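Local coordinates for lipopolysaccharide biosynthesis protein wbpB (Thermus thermophilus, PDB 3O9Z) that probably catalyses an NAD-dependent oxidation step in the biosynthesis of a diacetamido-mannuronic acid sugar, and binds NAD together with 2-oxoglutarate, at residues Thr160-Trp165 against Thr182-His187; Thr9-Tyr14 against Arg18-Ile23; Pro87-Ala92 against Lys103-Trp108. One frame throughout, in Å; residues are numbered along the deposited sequence. Where two conformers were deposited one is given.

Interaction 1. Residues Thr160-Trp165 against Thr182-His187. With AKG (2-oxoglutaric acid), chain F; NAD (nicotinamide-adenine-dinucleotide), chain E.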
# COMPACT_ATOMS: atom_id res chain seq x y z
N THR A 160 -24.82 1.60 15.55
CA THR A 160 -24.75 1.39 14.11
C THR A 160 -23.76 0.25 13.83
O THR A 160 -22.55 0.38 14.05
CB THR A 160 -24.44 2.71 13.37
OG1 THR A 160 -24.41 2.43 11.95
CG2 THR A 160 -23.09 3.28 13.80
N GLY A 161 -24.28 -0.93 13.48
CA GLY A 161 -23.43 -2.11 13.48
C GLY A 161 -22.34 -2.03 12.43
O GLY A 161 -22.54 -1.51 11.33
N ARG A 162 -21.19 -2.59 12.81
CA ARG A 162 -20.06 -2.67 11.86
C ARG A 162 -19.50 -4.08 11.87
O ARG A 162 -19.20 -4.67 12.92
CB ARG A 162 -18.93 -1.69 12.23
CG ARG A 162 -19.33 -0.24 12.03
CD ARG A 162 -19.45 0.15 10.55
NE ARG A 162 -19.75 1.56 10.40
CZ ARG A 162 -20.96 2.08 10.53
NH1 ARG A 162 -21.98 1.32 10.91
NH2 ARG A 162 -21.14 3.40 10.35
N GLY A 163 -19.27 -4.55 10.64
CA GLY A 163 -18.66 -5.88 10.53
C GLY A 163 -17.17 -5.95 10.82
O GLY A 163 -16.53 -4.95 11.17
N LYS A 164 -16.60 -7.14 10.63
CA LYS A 164 -15.24 -7.45 11.06
C LYS A 164 -14.18 -6.66 10.31
O LYS A 164 -13.07 -6.48 10.80
CB LYS A 164 -15.01 -8.96 10.85
CG LYS A 164 -15.80 -9.78 11.83
CD LYS A 164 -15.38 -9.59 13.22
CE LYS A 164 -16.22 -10.54 14.07
NZ LYS A 164 -15.23 -11.28 14.86
N TRP A 165 -14.51 -6.12 9.14
CA TRP A 165 -13.55 -5.33 8.39
C TRP A 165 -13.20 -4.04 9.16
O TRP A 165 -12.11 -3.52 9.00
CB TRP A 165 -14.13 -5.00 7.00
CG TRP A 165 -15.44 -4.29 7.10
CD1 TRP A 165 -16.67 -4.87 7.23
CD2 TRP A 165 -15.66 -2.87 7.21
NE1 TRP A 165 -17.65 -3.91 7.38
CE2 TRP A 165 -17.05 -2.68 7.39
CE3 TRP A 165 -14.79 -1.75 7.16
CZ2 TRP A 165 -17.63 -1.40 7.53
CZ3 TRP A 165 -15.39 -0.47 7.23
CH2 TRP A 165 -16.76 -0.34 7.47
N THR A 182 -15.19 9.96 18.01
CA THR A 182 -15.03 10.93 16.93
C THR A 182 -15.60 10.37 15.63
O THR A 182 -16.45 10.96 14.98
CB THR A 182 -13.57 11.27 16.72
OG1 THR A 182 -13.06 11.97 17.87
CG2 THR A 182 -13.37 12.19 15.51
N ASN A 183 -15.06 9.22 15.22
CA ASN A 183 -15.38 8.69 13.91
C ASN A 183 -16.85 8.44 13.73
O ASN A 183 -17.37 8.79 12.69
CB ASN A 183 -14.60 7.42 13.62
CG ASN A 183 -14.73 6.99 12.19
OD1 ASN A 183 -14.51 7.79 11.29
ND2 ASN A 183 -15.17 5.74 11.96
N ILE A 184 -17.51 7.84 14.73
CA ILE A 184 -18.94 7.64 14.61
C ILE A 184 -19.66 8.72 15.43
O ILE A 184 -20.60 9.31 14.96
CB ILE A 184 -19.32 6.25 15.11
CG1 ILE A 184 -18.52 5.17 14.36
CG2 ILE A 184 -20.83 6.03 14.90
CD1 ILE A 184 -18.76 5.07 12.85
N GLY A 185 -19.19 8.97 16.64
CA GLY A 185 -19.91 9.87 17.56
C GLY A 185 -20.02 11.31 17.13
O GLY A 185 -20.97 11.98 17.56
N ILE A 186 -19.17 11.77 16.21
CA ILE A 186 -19.25 13.19 15.87
C ILE A 186 -20.63 13.58 15.38
O ILE A 186 -21.08 14.72 15.58
CB ILE A 186 -18.17 13.56 14.84
CG1 ILE A 186 -18.05 15.10 14.75
CG2 ILE A 186 -18.41 12.94 13.45
CD1 ILE A 186 -17.28 15.65 15.91
N HIS A 187 -21.34 12.67 14.70
CA HIS A 187 -22.68 12.95 14.23
C HIS A 187 -23.56 13.42 15.38
O HIS A 187 -24.26 14.42 15.23
CB HIS A 187 -23.30 11.70 13.61
CG HIS A 187 -22.87 11.41 12.21
ND1 HIS A 187 -23.21 12.21 11.14
CD2 HIS A 187 -22.15 10.38 11.70
CE1 HIS A 187 -22.73 11.68 10.03
NE2 HIS A 187 -22.06 10.59 10.34
C1 AKG F . -19.30 6.49 9.34
O1 AKG F . -19.38 5.24 9.23
O2 AKG F . -18.21 7.08 9.27
C2 AKG F . -20.47 7.35 9.44
O5 AKG F . -20.30 8.56 9.53
C3 AKG F . -21.85 6.75 9.45
C4 AKG F . -22.27 6.59 10.91
C5 AKG F . -23.57 5.83 11.09
O3 AKG F . -23.76 4.78 10.46
O4 AKG F . -24.43 6.28 11.85
PA NAD E . -12.98 4.05 3.22
O1A NAD E . -14.01 3.22 2.55
O2A NAD E . -11.83 3.44 4.04
O5B NAD E . -12.41 4.89 2.00
C5B NAD E . -11.33 5.73 2.31
C4B NAD E . -10.62 6.11 0.99
O4B NAD E . -9.61 7.12 1.22
C3B NAD E . -9.84 4.86 0.48
O3B NAD E . -10.22 4.53 -0.87
C2B NAD E . -8.36 5.24 0.63
O2B NAD E . -7.48 4.66 -0.35
C1B NAD E . -8.51 6.78 0.38
N9A NAD E . -7.30 7.50 0.86
C8A NAD E . -6.30 7.20 1.74
N7A NAD E . -5.40 8.18 1.78
C5A NAD E . -5.76 9.12 0.84
C6A NAD E . -5.22 10.37 0.37
N6A NAD E . -4.03 10.83 0.87
N1A NAD E . -5.97 10.95 -0.55
C2A NAD E . -7.12 10.58 -1.10
N3A NAD E . -7.64 9.39 -0.70
C4A NAD E . -6.98 8.72 0.26
O3 NAD E . -13.71 5.10 4.17
PN NAD E . -15.09 5.83 4.06
O1N NAD E . -16.11 5.08 4.92
O2N NAD E . -15.42 6.11 2.62
O5D NAD E . -14.86 7.16 4.91
C5D NAD E . -14.32 8.22 4.16
C4D NAD E . -14.62 9.50 4.95
O4D NAD E . -16.06 9.67 4.86
C3D NAD E . -14.24 9.49 6.44
O3D NAD E . -13.93 10.88 6.78
C2D NAD E . -15.59 9.13 7.09
O2D NAD E . -15.71 9.67 8.40
C1D NAD E . -16.66 9.72 6.17
N1N NAD E . -17.93 8.99 6.22
C2N NAD E . -19.05 9.66 6.37
C3N NAD E . -20.31 9.09 6.43
C7N NAD E . -21.44 10.00 6.67
O7N NAD E . -21.38 11.22 6.40
N7N NAD E . -22.55 9.40 7.08
C4N NAD E . -20.38 7.70 6.28
C5N NAD E . -19.18 7.03 6.04
C6N NAD E . -17.95 7.67 5.99

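Interaction 2. Residues Thr9-Tyr14 against Arg18-Ile23. With NAD (nicotinamide-adenine-dinucleotide), chain E.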
# COMPACT_ATOMS: atom_id res chain seq x y z
N THR A 9 -11.20 13.86 -3.21
CA THR A 9 -10.23 12.93 -2.62
C THR A 9 -10.98 11.78 -1.96
O THR A 9 -12.11 11.91 -1.50
CB THR A 9 -9.30 13.54 -1.60
OG1 THR A 9 -10.01 13.81 -0.39
CG2 THR A 9 -8.75 14.88 -2.14
N GLY A 10 -10.41 10.58 -2.12
CA GLY A 10 -11.00 9.39 -1.51
C GLY A 10 -11.94 8.66 -2.45
O GLY A 10 -12.86 7.95 -1.98
N LEU A 11 -11.74 8.78 -3.77
CA LEU A 11 -12.69 8.26 -4.76
C LEU A 11 -13.01 6.75 -4.64
O LEU A 11 -14.08 6.33 -5.02
CB LEU A 11 -12.10 8.51 -6.16
CG LEU A 11 -12.92 8.03 -7.36
CD1 LEU A 11 -14.29 8.68 -7.49
CD2 LEU A 11 -12.10 8.24 -8.63
N ALA A 12 -12.04 5.97 -4.15
CA ALA A 12 -12.25 4.50 -4.12
C ALA A 12 -13.07 4.03 -2.92
O ALA A 12 -13.34 2.83 -2.79
CB ALA A 12 -10.91 3.82 -4.09
N GLY A 13 -13.43 4.95 -2.04
CA GLY A 13 -13.89 4.54 -0.73
C GLY A 13 -15.37 4.27 -0.69
O GLY A 13 -16.13 4.47 -1.66
N TYR A 14 -15.80 3.78 0.46
CA TYR A 14 -17.21 3.54 0.67
C TYR A 14 -18.15 4.72 0.42
O TYR A 14 -19.21 4.57 -0.19
CB TYR A 14 -17.45 3.01 2.09
CG TYR A 14 -18.92 2.91 2.38
CD1 TYR A 14 -19.52 3.85 3.20
CD2 TYR A 14 -19.68 1.82 1.93
CE1 TYR A 14 -20.88 3.80 3.46
CE2 TYR A 14 -21.07 1.77 2.20
CZ TYR A 14 -21.63 2.75 2.99
OH TYR A 14 -22.98 2.72 3.27
N ARG A 18 -21.58 8.55 -2.93
CA ARG A 18 -22.58 9.52 -2.53
C ARG A 18 -22.16 10.92 -2.92
O ARG A 18 -23.00 11.76 -3.26
CB ARG A 18 -22.82 9.48 -1.01
CG ARG A 18 -24.20 9.06 -0.66
CD ARG A 18 -24.43 9.01 0.85
NE ARG A 18 -24.20 7.67 1.38
CZ ARG A 18 -24.29 7.36 2.66
NH1 ARG A 18 -24.60 8.31 3.55
NH2 ARG A 18 -24.06 6.11 3.06
N HIS A 19 -20.85 11.17 -2.93
CA HIS A 19 -20.32 12.48 -3.37
C HIS A 19 -20.38 12.60 -4.88
O HIS A 19 -20.67 13.68 -5.38
CB HIS A 19 -18.86 12.62 -2.92
CG HIS A 19 -18.73 12.81 -1.44
ND1 HIS A 19 -18.63 14.06 -0.88
CD2 HIS A 19 -18.79 11.93 -0.40
CE1 HIS A 19 -18.58 13.95 0.44
NE2 HIS A 19 -18.72 12.67 0.76
N LEU A 20 -20.18 11.50 -5.59
CA LEU A 20 -20.30 11.54 -7.05
C LEU A 20 -21.73 11.82 -7.42
O LEU A 20 -21.96 12.66 -8.30
CB LEU A 20 -19.94 10.18 -7.65
CG LEU A 20 -18.47 9.80 -7.53
CD1 LEU A 20 -18.16 8.40 -8.12
CD2 LEU A 20 -17.52 10.84 -8.15
N LYS A 21 -22.68 11.16 -6.74
CA LYS A 21 -24.09 11.43 -6.98
C LYS A 21 -24.42 12.90 -6.64
O LYS A 21 -25.14 13.57 -7.41
CB LYS A 21 -24.95 10.41 -6.23
CG LYS A 21 -26.46 10.63 -6.32
CD LYS A 21 -27.12 9.96 -5.13
CE LYS A 21 -28.02 8.85 -5.61
NZ LYS A 21 -29.42 9.35 -5.58
N ALA A 22 -23.89 13.44 -5.55
CA ALA A 22 -24.20 14.83 -5.17
C ALA A 22 -23.65 15.83 -6.19
O ALA A 22 -24.31 16.81 -6.54
CB ALA A 22 -23.60 15.17 -3.78
N ILE A 23 -22.41 15.64 -6.61
CA ILE A 23 -21.82 16.54 -7.60
C ILE A 23 -22.64 16.53 -8.87
O ILE A 23 -22.90 17.59 -9.44
CB ILE A 23 -20.36 16.12 -7.91
CG1 ILE A 23 -19.49 16.39 -6.69
CG2 ILE A 23 -19.80 16.88 -9.13
CD1 ILE A 23 -18.10 15.75 -6.74
PA NAD E . -12.98 4.05 3.22
O1A NAD E . -14.01 3.22 2.55
O2A NAD E . -11.83 3.44 4.04
O5B NAD E . -12.41 4.89 2.00
C5B NAD E . -11.33 5.73 2.31
C4B NAD E . -10.62 6.11 0.99
O4B NAD E . -9.61 7.12 1.22
C3B NAD E . -9.84 4.86 0.48
O3B NAD E . -10.22 4.53 -0.87
C2B NAD E . -8.36 5.24 0.63
O2B NAD E . -7.48 4.66 -0.35
C1B NAD E . -8.51 6.78 0.38
N9A NAD E . -7.30 7.50 0.86
C8A NAD E . -6.30 7.20 1.74
N7A NAD E . -5.40 8.18 1.78
C5A NAD E . -5.76 9.12 0.84
C6A NAD E . -5.22 10.37 0.37
N6A NAD E . -4.03 10.83 0.87
N1A NAD E . -5.97 10.95 -0.55
C2A NAD E . -7.12 10.58 -1.10
N3A NAD E . -7.64 9.39 -0.70
C4A NAD E . -6.98 8.72 0.26
O3 NAD E . -13.71 5.10 4.17
PN NAD E . -15.09 5.83 4.06
O1N NAD E . -16.11 5.08 4.92
O2N NAD E . -15.42 6.11 2.62
O5D NAD E . -14.86 7.16 4.91
C5D NAD E . -14.32 8.22 4.16
C4D NAD E . -14.62 9.50 4.95
O4D NAD E . -16.06 9.67 4.86
C3D NAD E . -14.24 9.49 6.44
O3D NAD E . -13.93 10.88 6.78
C2D NAD E . -15.59 9.13 7.09
O2D NAD E . -15.71 9.67 8.40
C1D NAD E . -16.66 9.72 6.17
N1N NAD E . -17.93 8.99 6.22
C2N NAD E . -19.05 9.66 6.37
C3N NAD E . -20.31 9.09 6.43
C7N NAD E . -21.44 10.00 6.67
O7N NAD E . -21.38 11.22 6.40
N7N NAD E . -22.55 9.40 7.08
C4N NAD E . -20.38 7.70 6.28
C5N NAD E . -19.18 7.03 6.04
C6N NAD E . -17.95 7.67 5.99

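Interaction 3. Residues Pro87-Ala92 against Lys103-Trp108. With NAD (nicotinamide-adenine-dinucleotide), chain E; AKG (2-oxoglutaric acid), chain F.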
# COMPACT_ATOMS: atom_id res chain seq x y z
N PRO A 87 -4.90 18.29 6.52
CA PRO A 87 -3.89 18.70 5.51
C PRO A 87 -4.46 18.80 4.12
O PRO A 87 -3.84 19.50 3.28
CB PRO A 87 -2.77 17.67 5.66
CG PRO A 87 -3.52 16.44 6.24
CD PRO A 87 -4.49 17.08 7.24
N GLN A 88 -5.54 18.08 3.78
CA GLN A 88 -6.19 18.21 2.49
C GLN A 88 -7.00 19.49 2.33
O GLN A 88 -7.11 20.06 1.25
CB GLN A 88 -7.00 16.97 2.03
CG GLN A 88 -6.09 15.77 1.86
CD GLN A 88 -6.77 14.57 1.27
OE1 GLN A 88 -7.97 14.37 1.40
NE2 GLN A 88 -5.96 13.81 0.53
N ILE A 89 -7.59 19.93 3.45
CA ILE A 89 -8.18 21.26 3.48
C ILE A 89 -7.05 22.31 3.37
O ILE A 89 -7.24 23.23 2.57
CB ILE A 89 -8.94 21.45 4.80
CG1 ILE A 89 -10.21 20.58 4.87
CG2 ILE A 89 -9.29 22.95 4.95
CD1 ILE A 89 -10.64 20.34 6.35
N ARG A 90 -5.88 22.11 3.97
CA ARG A 90 -4.78 23.10 3.78
C ARG A 90 -4.41 23.09 2.29
O ARG A 90 -4.08 24.15 1.72
CB ARG A 90 -3.55 22.69 4.59
CG ARG A 90 -3.79 22.82 6.10
CD ARG A 90 -3.46 24.16 6.65
NE ARG A 90 -2.09 24.58 6.35
CZ ARG A 90 -1.06 24.50 7.18
NH1 ARG A 90 0.13 24.96 6.80
NH2 ARG A 90 -1.15 24.02 8.42
N MET A 91 -4.44 21.94 1.61
CA MET A 91 -4.10 21.88 0.19
C MET A 91 -5.14 22.65 -0.62
O MET A 91 -4.78 23.45 -1.53
CB MET A 91 -4.06 20.41 -0.25
CG MET A 91 -3.93 20.17 -1.77
SD MET A 91 -3.50 18.40 -2.18
CE MET A 91 -4.94 17.46 -1.63
N ALA A 92 -6.43 22.41 -0.39
CA ALA A 92 -7.49 23.12 -1.08
C ALA A 92 -7.20 24.64 -0.96
O ALA A 92 -7.18 25.36 -1.98
CB ALA A 92 -8.86 22.79 -0.48
N LYS A 103 -17.31 14.57 7.55
CA LYS A 103 -17.13 14.58 9.00
C LYS A 103 -16.09 13.55 9.44
O LYS A 103 -15.81 12.58 8.70
CB LYS A 103 -18.47 14.38 9.75
CG LYS A 103 -19.40 13.28 9.21
CD LYS A 103 -18.83 11.84 9.12
CE LYS A 103 -18.44 11.25 10.47
NZ LYS A 103 -17.90 9.85 10.16
N PRO A 104 -15.46 13.76 10.58
CA PRO A 104 -15.39 15.03 11.35
C PRO A 104 -14.61 16.01 10.48
O PRO A 104 -13.68 15.60 9.80
CB PRO A 104 -14.57 14.66 12.59
CG PRO A 104 -13.64 13.52 12.08
CD PRO A 104 -14.54 12.75 11.13
N LEU A 105 -14.96 17.29 10.49
CA LEU A 105 -14.25 18.25 9.64
C LEU A 105 -12.73 18.16 9.80
O LEU A 105 -11.99 18.08 8.80
CB LEU A 105 -14.78 19.68 9.98
CG LEU A 105 -14.30 20.85 9.08
CD1 LEU A 105 -14.45 20.44 7.63
CD2 LEU A 105 -15.16 22.09 9.38
N VAL A 106 -12.23 18.19 11.04
CA VAL A 106 -10.86 17.88 11.39
C VAL A 106 -10.86 17.15 12.72
O VAL A 106 -11.94 16.97 13.32
CB VAL A 106 -9.93 19.12 11.47
CG1 VAL A 106 -9.90 19.88 10.12
CG2 VAL A 106 -10.42 20.09 12.61
N LEU A 107 -9.70 16.71 13.18
CA LEU A 107 -9.58 15.92 14.41
C LEU A 107 -9.44 16.79 15.64
O LEU A 107 -9.83 16.39 16.73
CB LEU A 107 -8.44 14.89 14.35
CG LEU A 107 -8.68 13.72 13.37
CD1 LEU A 107 -7.44 12.79 13.47
CD2 LEU A 107 -10.02 13.10 13.83
N TRP A 108 -8.83 17.97 15.53
CA TRP A 108 -8.43 18.73 16.74
C TRP A 108 -8.88 20.19 16.71
O TRP A 108 -8.83 20.85 15.69
CB TRP A 108 -6.90 18.71 16.86
CG TRP A 108 -6.35 17.34 17.03
CD1 TRP A 108 -5.81 16.54 16.04
CD2 TRP A 108 -6.29 16.58 18.24
NE1 TRP A 108 -5.41 15.34 16.59
CE2 TRP A 108 -5.70 15.33 17.93
CE3 TRP A 108 -6.66 16.83 19.56
CZ2 TRP A 108 -5.47 14.35 18.90
CZ3 TRP A 108 -6.46 15.83 20.52
CH2 TRP A 108 -5.86 14.62 20.19
PA NAD E . -12.98 4.05 3.22
O1A NAD E . -14.01 3.22 2.55
O2A NAD E . -11.83 3.44 4.04
O5B NAD E . -12.41 4.89 2.00
C5B NAD E . -11.33 5.73 2.31
C4B NAD E . -10.62 6.11 0.99
O4B NAD E . -9.61 7.12 1.22
C3B NAD E . -9.84 4.86 0.48
O3B NAD E . -10.22 4.53 -0.87
C2B NAD E . -8.36 5.24 0.63
O2B NAD E . -7.48 4.66 -0.35
C1B NAD E . -8.51 6.78 0.38
N9A NAD E . -7.30 7.50 0.86
C8A NAD E . -6.30 7.20 1.74
N7A NAD E . -5.40 8.18 1.78
C5A NAD E . -5.76 9.12 0.84
C6A NAD E . -5.22 10.37 0.37
N6A NAD E . -4.03 10.83 0.87
N1A NAD E . -5.97 10.95 -0.55
C2A NAD E . -7.12 10.58 -1.10
N3A NAD E . -7.64 9.39 -0.70
C4A NAD E . -6.98 8.72 0.26
O3 NAD E . -13.71 5.10 4.17
PN NAD E . -15.09 5.83 4.06
O1N NAD E . -16.11 5.08 4.92
O2N NAD E . -15.42 6.11 2.62
O5D NAD E . -14.86 7.16 4.91
C5D NAD E . -14.32 8.22 4.16
C4D NAD E . -14.62 9.50 4.95
O4D NAD E . -16.06 9.67 4.86
C3D NAD E . -14.24 9.49 6.44
O3D NAD E . -13.93 10.88 6.78
C2D NAD E . -15.59 9.13 7.09
O2D NAD E . -15.71 9.67 8.40
C1D NAD E . -16.66 9.72 6.17
N1N NAD E . -17.93 8.99 6.22
C2N NAD E . -19.05 9.66 6.37
C3N NAD E . -20.31 9.09 6.43
C7N NAD E . -21.44 10.00 6.67
O7N NAD E . -21.38 11.22 6.40
N7N NAD E . -22.55 9.40 7.08
C4N NAD E . -20.38 7.70 6.28
C5N NAD E . -19.18 7.03 6.04
C6N NAD E . -17.95 7.67 5.99
C1 AKG F . -19.30 6.49 9.34
O1 AKG F . -19.38 5.24 9.23
O2 AKG F . -18.21 7.08 9.27
C2 AKG F . -20.47 7.35 9.44
O5 AKG F . -20.30 8.56 9.53
C3 AKG F . -21.85 6.75 9.45
C4 AKG F . -22.27 6.59 10.91
C5 AKG F . -23.57 5.83 11.09
O3 AKG F . -23.76 4.78 10.46
O4 AKG F . -24.43 6.28 11.85

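Interaction 1. Residues Thr160-Trp165 against Thr182-His187
Thr160 ends strand 152-160 with its methyl carbon CG2 lying 3.7 Å from CG2 of Ile184, the two branched side chains crossing at a slant. Its hydroxyl turns to the bound 2-oxoglutarate: chi1 of -179° sets OG1 opposite the backbone N. From there Thr160 OG1 donates a hydrogen bond of 2.9 Å to AKG O3. Threonine suits the place because one branch packs on the isoleucine while the other binds a carboxylate. Gly161 contributes its carbonyl O, which accepts a hydrogen bond from Arg162 NH1, with the donor above the carbonyl plane.

Arg162 does most of the polar work. Arg162 NH1 also donates to Thr160 OG1 at 2.9 Å, so the hydroxyl accepts from the arginine while giving its own proton to the ligand. These two bonds lie near the guanidinium plane and fix its rotation, and NH2 is thereby aimed at both ends of the ligand. Arg162 NH2 reaches AKG O3 at 3.0 Å, almost straight at 172°. The bond from Arg162 NH2 to AKG O1, at 2.8 Å, is a little more bent, the O1 carboxylate carbon lying at the guanidinium edge. Ile184 CD1 comes within 3.8 Å of Arg162 NH2, an apolar neighbour beside the charge. Farther along, the backbone N of Gly163 and Trp165 NE1 both bind Asp44 of the second subunit.

Across the ligand, His187 presents its ring edge and donates from NE2 to the keto oxygen AKG O5 at 2.8 Å. With both carboxylates tied to one arginine nitrogen and the ketone held by the histidine, the keto carbon AKG C2 rests 3.2 Å from NAD C4N, a geometry consistent with hydride transfer between cofactor and ketone.

Interaction 2. Residues Thr9-Tyr14 against Arg18-Ile23
Arg18 reaches back from helix 16-25 to Tyr14, bringing NH2 to 3.6 Å from the phenolic OH, too long to count as a hydrogen bond. The OH lies at the guanidinium edge, in its plane, while ring and guanidinium planes stand 80° apart, so there is no stacking. The arginine's long chain turns sharply at chi3, carrying the guanidinium to the tyrosine, and it also packs on Thr263 and His266.

Next along the helix, His19 uses both ring nitrogens, ND1 bonding Tyr270 OH and NE2 bonding Glu102 OE2, a pairing that ties the helix to helix 266-274 and to the residue just after strand 98-101.

Leu20 makes the apolar part of the contact. Both of its methyls, CD1 and CD2, lie 3.9 Å from Leu11 CD1, which therefore fits into the fork of the leucine, the two side chains crossing at about a right angle. Leu11 belongs to the glycine-rich turn between the first strand and helix of a Rossmann fold, here with the GxxG spacing of Gly10 and Gly13. The type I turn is closed by Gly13 N to Gly10 O at 3.1 Å. Gly10 has a positive phi (93°) that would press a side chain against the preceding carbonyl, and Gly13 has its CA only 3.1 Å from NAD O5B, leaving a side chain no place. Just after it, Tyr14 N donates to NAD O1A at 2.8 Å, nearly straight at 178°, so the backbone meets the pyrophosphate close to the N-terminal end of the helix, whose dipole would probably support that negative charge.

Beyond Leu20, the side chains of Ala22 and Ile23 touch Tyr270 of helix 266-274.

Interaction 3. Residues Pro87-Ala92 against Lys103-Trp108
The planar peptide carbonyl of Leu105 is the flat group met across this contact: Ile89 CD1 lies 3.6 Å from its O, and no ring is stacked between the segments. That oxygen is buried without a hydrogen-bond partner in the model. Around it the contact is apolar, with Ile89 CD1 4.0 Å from Leu105 CD1 and 3.9 Å from Val106 CG1; a slender isoleucine end suits the place between the two. The amide of Gln88 serves the cofactor: NE2 is 3.1 Å from NAD N1A and bonds Glu57 of the third subunit, while OE1 accepts from Ser80.

Lys103 leads the other segment. Bends at chi2 and chi3 fold its chain back, and NZ donates to NAD O2D at 2.8 Å, to AKG O5 at 2.8 Å and to Asn183 O. Replacing it by a methionine would probably leave the keto oxygen and the ribose hydroxyl each without this shared donor. A cis peptide joins Lys103 to Pro104, completing with Glu102 the Glu-Lys-Pro motif characteristic of the Gfo/Idh/MocA oxidoreductases.

Overall arrangement
Along the chain the contacts follow one another without interleaving: interaction 2, then interaction 3, then interaction 1. The first two belong to the Rossmann domain, their centres 16 Å apart, and sit on loops and helices following the parallel strands 5-9, 75-78 and 98-101; a hydrogen bond between Thr9 OG1 and Gln88 OE1 joins them. Interaction 1 lies in the C-terminal domain beside strand 152-160, its centre 19 Å from each of the others. It touches interaction 3 where Thr182 packs on Pro104 and Ile186 on Lys103, but does not touch interaction 2. NAD spans all three, so the two domains meet around the cofactor, with 2-oxoglutarate held between interaction 1 and Lys103.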